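PDB 6JDD: cypemycin cysteine dehydrogenase (decarboxylating) from Streptomyces sp, which catalyses the oxidative decarboxylation of the C-terminal cysteine of the cypemycin precursor peptide during the biosynthesis of this linaridin. Local coordinates for residues 21-26 against 168-173; 29-34 against 174-179. All blocks are in the same frame, centred on the assembly; numbering follows the deposited sequence.

Interaction 1. Residues 21-26 against 168-173; sequences AALVPW and VGFNLP
The ring of Phe-170 meets two consecutive aliphatic residues, Leu-23 and Val-24, and these two pairs make up the whole contact. One branch of the valine comes in at the ring's rim: Val-24 CG2 lies 4.2 Å from Phe-170 CZ, close to the ring plane. Leu-23 uses the base of its side chain instead, with CB 4.2 Å from Phe-170 CE2 on an oblique approach. No hydrogen bond crosses between the segments. Their backbones stay well apart, the nearest pair of alpha carbons being those of Val-24 and Leu-172 at 9.5 Å. The Phe-170 side chain bridges them. Its bond to CB already points at 21-26, and with CG anti to the backbone N (chi1 -164°) the ring continues that way. Phe-170 contributes more than half of the 116 Å² buried in all.

The surroundings are consistent with a fixed ring. Phe-170 is the central residue of an inverse gamma turn, and Asn-171 follows as the N-cap of helix 172-185. The Asn-171 side chain is held at both ends, OD1 accepting from Gly-174 N and ND2 donating to Pro-153 O. Phe-170 also stacks on Phe-93 and touches Pro-94, both of strand 90-95, while Leu-23 packs on Trp-26 of a second subunit.

Residues 168-171 therefore run in as the approach to the last helix, and the ring of Phe-170 lies against the residues leading into helix 24-34 and its first turn. The Phe-170 side chain is about 9 Å from a bound FAD, too far for direct contact. This is the topological switch region of a doubly wound, Rossmann-like flavoprotein fold, where the chain leaves strand 10-15 beside strand 90-95.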
# COMPACT_ATOMS: atom_id res chain seq x y z
N ALA A 21 -22.59 20.28 -10.05
CA ALA A 21 -22.93 18.88 -9.67
C ALA A 21 -23.19 18.84 -8.18
O ALA A 21 -24.01 18.07 -7.80
CB ALA A 21 -21.85 17.92 -10.07
N ALA A 22 -22.54 19.70 -7.39
CA ALA A 22 -22.74 19.79 -5.93
C ALA A 22 -24.22 20.07 -5.60
O ALA A 22 -24.67 19.63 -4.50
CB ALA A 22 -21.84 20.82 -5.31
N LEU A 23 -24.94 20.76 -6.50
CA LEU A 23 -26.35 21.18 -6.33
C LEU A 23 -27.33 20.11 -6.83
O LEU A 23 -28.51 20.26 -6.56
CB LEU A 23 -26.57 22.46 -7.12
CG LEU A 23 -26.29 23.75 -6.38
CD1 LEU A 23 -24.96 23.71 -5.67
CD2 LEU A 23 -26.31 24.92 -7.35
N VAL A 24 -26.88 19.07 -7.52
CA VAL A 24 -27.76 18.05 -8.14
C VAL A 24 -28.50 17.28 -7.07
O VAL A 24 -29.69 17.06 -7.26
CB VAL A 24 -26.97 17.14 -9.10
CG1 VAL A 24 -27.77 15.96 -9.60
CG2 VAL A 24 -26.50 17.96 -10.26
N PRO A 25 -27.89 16.79 -5.95
CA PRO A 25 -28.67 16.06 -4.94
C PRO A 25 -29.90 16.82 -4.42
O PRO A 25 -30.94 16.21 -4.25
CB PRO A 25 -27.67 15.85 -3.81
CG PRO A 25 -26.34 15.84 -4.52
CD PRO A 25 -26.47 16.89 -5.59
N TRP A 26 -29.78 18.14 -4.26
CA TRP A 26 -30.95 19.00 -3.93
C TRP A 26 -32.04 18.88 -5.02
O TRP A 26 -33.21 18.63 -4.67
CB TRP A 26 -30.50 20.45 -3.71
CG TRP A 26 -31.57 21.33 -3.17
CD1 TRP A 26 -31.77 21.66 -1.87
CD2 TRP A 26 -32.61 21.97 -3.92
NE1 TRP A 26 -32.85 22.49 -1.75
CE2 TRP A 26 -33.39 22.69 -2.99
CE3 TRP A 26 -32.95 22.02 -5.27
CZ2 TRP A 26 -34.49 23.45 -3.36
CZ3 TRP A 26 -34.04 22.79 -5.65
CH2 TRP A 26 -34.79 23.49 -4.70
N VAL A 168 -26.71 30.31 -19.20
CA VAL A 168 -26.45 28.89 -18.82
C VAL A 168 -27.76 28.07 -18.81
O VAL A 168 -28.88 28.64 -18.58
CB VAL A 168 -25.66 28.82 -17.49
CG1 VAL A 168 -25.46 27.38 -16.98
CG2 VAL A 168 -24.34 29.59 -17.61
N GLY A 169 -27.60 26.76 -19.05
CA GLY A 169 -28.67 25.78 -19.25
C GLY A 169 -28.87 24.84 -18.08
O GLY A 169 -29.55 23.83 -18.28
N PHE A 170 -28.39 25.19 -16.88
CA PHE A 170 -28.60 24.40 -15.62
C PHE A 170 -30.05 24.54 -15.13
O PHE A 170 -30.31 25.24 -14.15
CB PHE A 170 -27.62 24.80 -14.51
CG PHE A 170 -27.58 23.78 -13.41
CD1 PHE A 170 -27.25 22.46 -13.69
CD2 PHE A 170 -27.87 24.14 -12.10
CE1 PHE A 170 -27.21 21.52 -12.68
CE2 PHE A 170 -27.82 23.20 -11.09
CZ PHE A 170 -27.50 21.89 -11.39
N ASN A 171 -30.96 23.86 -15.81
CA ASN A 171 -32.40 24.16 -15.71
C ASN A 171 -33.16 22.83 -15.79
O ASN A 171 -33.55 22.46 -16.91
CB ASN A 171 -32.79 25.12 -16.83
CG ASN A 171 -34.27 25.43 -16.86
OD1 ASN A 171 -35.03 24.87 -16.07
ND2 ASN A 171 -34.68 26.30 -17.76
N LEU A 172 -33.38 22.17 -14.65
CA LEU A 172 -34.10 20.86 -14.67
C LEU A 172 -35.57 21.03 -15.06
O LEU A 172 -36.08 20.28 -15.89
CB LEU A 172 -33.95 20.17 -13.31
CG LEU A 172 -34.60 18.79 -13.21
CD1 LEU A 172 -34.06 17.85 -14.26
CD2 LEU A 172 -34.37 18.18 -11.86
N PRO A 173 -36.34 21.99 -14.49
CA PRO A 173 -37.74 22.13 -14.91
C PRO A 173 -37.90 22.32 -16.44
O PRO A 173 -38.70 21.59 -17.07
CB PRO A 173 -38.22 23.35 -14.11
CG PRO A 173 -37.29 23.38 -12.90
CD PRO A 173 -35.95 22.96 -13.44

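Interaction 2. Residues 29-34 against 174-179; sequences HWLREF and GALAAA
This is a helix-to-helix hydrophobic contact on one side of the parallel sheet, in which one leucine of the C-terminal helix 172-185 reaches two neighbouring residues of helix 24-34, the helix between strands 10-15 and 39-44. The evidence is the shared use of a single methyl: Leu-176 CD1 lies 4.0 Å from Trp-30 CZ3 and, equally, 4.0 Å from Leu-31 CD1. Toward the indole the methyl comes at the edge, near the ring plane, and the two side chains point at each other from opposite directions. The two leucines instead meet at a slant, methyl against methyl. A chi2 of 166° sets Leu-176 CD1 anti to CA, extending the side chain toward helix 24-34. The alpha carbons of Leu-31 and Leu-176 are 10.0 Å apart. The two segments bury 104 Å² in total, more than half of it on Leu-176.

The indole is also covered from its own helix. Phe-34 CB sits 4.2 Å above the Trp-30 ring, over its centre, and Trp-27 meets Trp-30 edge-to-face. Leu-31 rests in turn on Val-40 of strand 39-44, while Val-3 and Phe-6 of the N-terminal segment touch Trp-30 and Leu-176 respectively. The arrangement is that of two helices packed against each other at an incline on the same side of the parallel sheet, as in Rossmann-like three-layer alpha/beta/alpha folds.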
# COMPACT_ATOMS: atom_id res chain seq x y z
N HIS A 29 -33.61 15.41 -5.02
CA HIS A 29 -34.55 15.40 -3.87
C HIS A 29 -35.84 16.11 -4.28
O HIS A 29 -36.90 15.53 -4.07
CB HIS A 29 -33.89 16.01 -2.65
CG HIS A 29 -34.81 16.09 -1.48
ND1 HIS A 29 -35.27 14.95 -0.84
CD2 HIS A 29 -35.35 17.15 -0.84
CE1 HIS A 29 -36.05 15.30 0.14
NE2 HIS A 29 -36.11 16.65 0.16
N TRP A 30 -35.74 17.31 -4.86
CA TRP A 30 -36.90 18.09 -5.40
C TRP A 30 -37.74 17.24 -6.36
O TRP A 30 -38.98 17.09 -6.15
CB TRP A 30 -36.43 19.39 -6.08
CG TRP A 30 -37.51 20.15 -6.79
CD1 TRP A 30 -38.28 21.15 -6.26
CD2 TRP A 30 -37.93 20.00 -8.16
NE1 TRP A 30 -39.17 21.60 -7.20
CE2 TRP A 30 -38.99 20.91 -8.37
CE3 TRP A 30 -37.54 19.18 -9.22
CZ2 TRP A 30 -39.64 21.03 -9.60
CZ3 TRP A 30 -38.19 19.28 -10.43
CH2 TRP A 30 -39.22 20.19 -10.61
N LEU A 31 -37.12 16.68 -7.39
CA LEU A 31 -37.84 15.86 -8.38
C LEU A 31 -38.50 14.65 -7.69
O LEU A 31 -39.63 14.34 -8.03
CB LEU A 31 -36.85 15.43 -9.46
CG LEU A 31 -37.42 14.58 -10.59
CD1 LEU A 31 -38.52 15.33 -11.33
CD2 LEU A 31 -36.31 14.17 -11.53
N ARG A 32 -37.87 14.02 -6.70
CA ARG A 32 -38.48 12.84 -6.00
C ARG A 32 -39.74 13.27 -5.23
O ARG A 32 -40.66 12.47 -5.16
CB ARG A 32 -37.44 12.18 -5.10
CG ARG A 32 -36.22 11.68 -5.86
CD ARG A 32 -36.38 10.31 -6.44
NE ARG A 32 -36.46 9.36 -5.35
CZ ARG A 32 -37.57 8.86 -4.85
NH1 ARG A 32 -38.76 9.17 -5.34
NH2 ARG A 32 -37.48 8.00 -3.86
N GLU A 33 -39.77 14.46 -4.63
CA GLU A 33 -40.94 14.95 -3.85
C GLU A 33 -42.00 15.47 -4.81
O GLU A 33 -43.18 15.13 -4.64
CB GLU A 33 -40.54 16.05 -2.85
CG GLU A 33 -39.56 15.60 -1.78
CD GLU A 33 -40.14 14.79 -0.63
OE1 GLU A 33 -39.89 15.19 0.55
OE2 GLU A 33 -40.80 13.75 -0.88
N PHE A 34 -41.60 16.28 -5.78
CA PHE A 34 -42.50 16.79 -6.85
C PHE A 34 -43.20 15.63 -7.57
O PHE A 34 -44.36 15.78 -7.94
CB PHE A 34 -41.67 17.66 -7.78
CG PHE A 34 -42.47 18.27 -8.89
CD1 PHE A 34 -43.45 19.20 -8.59
CD2 PHE A 34 -42.24 17.92 -10.22
CE1 PHE A 34 -44.21 19.77 -9.60
CE2 PHE A 34 -42.99 18.50 -11.22
CZ PHE A 34 -43.97 19.42 -10.91
N GLY A 174 -37.10 23.21 -17.03
CA GLY A 174 -37.03 23.40 -18.49
C GLY A 174 -36.65 22.11 -19.20
O GLY A 174 -37.26 21.79 -20.25
N ALA A 175 -35.67 21.39 -18.68
CA ALA A 175 -35.23 20.13 -19.30
C ALA A 175 -36.44 19.18 -19.31
O ALA A 175 -36.62 18.42 -20.27
CB ALA A 175 -34.00 19.57 -18.61
N LEU A 176 -37.24 19.17 -18.25
CA LEU A 176 -38.33 18.16 -18.13
C LEU A 176 -39.40 18.49 -19.18
O LEU A 176 -39.94 17.55 -19.83
CB LEU A 176 -38.92 18.21 -16.72
CG LEU A 176 -38.05 17.64 -15.61
CD1 LEU A 176 -38.60 18.07 -14.25
CD2 LEU A 176 -37.98 16.13 -15.69
N ALA A 177 -39.70 19.78 -19.32
CA ALA A 177 -40.69 20.27 -20.31
C ALA A 177 -40.21 19.92 -21.72
O ALA A 177 -40.99 19.32 -22.48
CB ALA A 177 -40.92 21.75 -20.13
N ALA A 178 -38.95 20.24 -22.04
CA ALA A 178 -38.34 19.89 -23.34
C ALA A 178 -38.42 18.38 -23.53
O ALA A 178 -38.77 17.97 -24.62
CB ALA A 178 -36.92 20.38 -23.39
N ALA A 179 -38.19 17.60 -22.49
CA ALA A 179 -38.25 16.14 -22.66
C ALA A 179 -39.67 15.66 -22.96
O ALA A 179 -39.80 14.85 -23.86
CB ALA A 179 -37.68 15.46 -21.45

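How the interactions relate
Both interactions join the same pair of elements, helix 24-34 and helix 172-185, with their centres 10 Å apart. Interaction 1 lies where the chain enters the two helices, interaction 2 further along each. Along the chain the order is 21-26, 29-34, 168-173, 174-179, so the segments alternate. The contacts are continuous: Leu-172 CD2 of interaction 1 lies 4.2 Å from Trp-30 CZ3 of interaction 2. Together they form one apolar seam between the last helix and the first, on one side of the six-stranded parallel sheet, its interaction 1 end being nearer the FAD. That same first helix also faces a second subunit of the twelve-chain assembly.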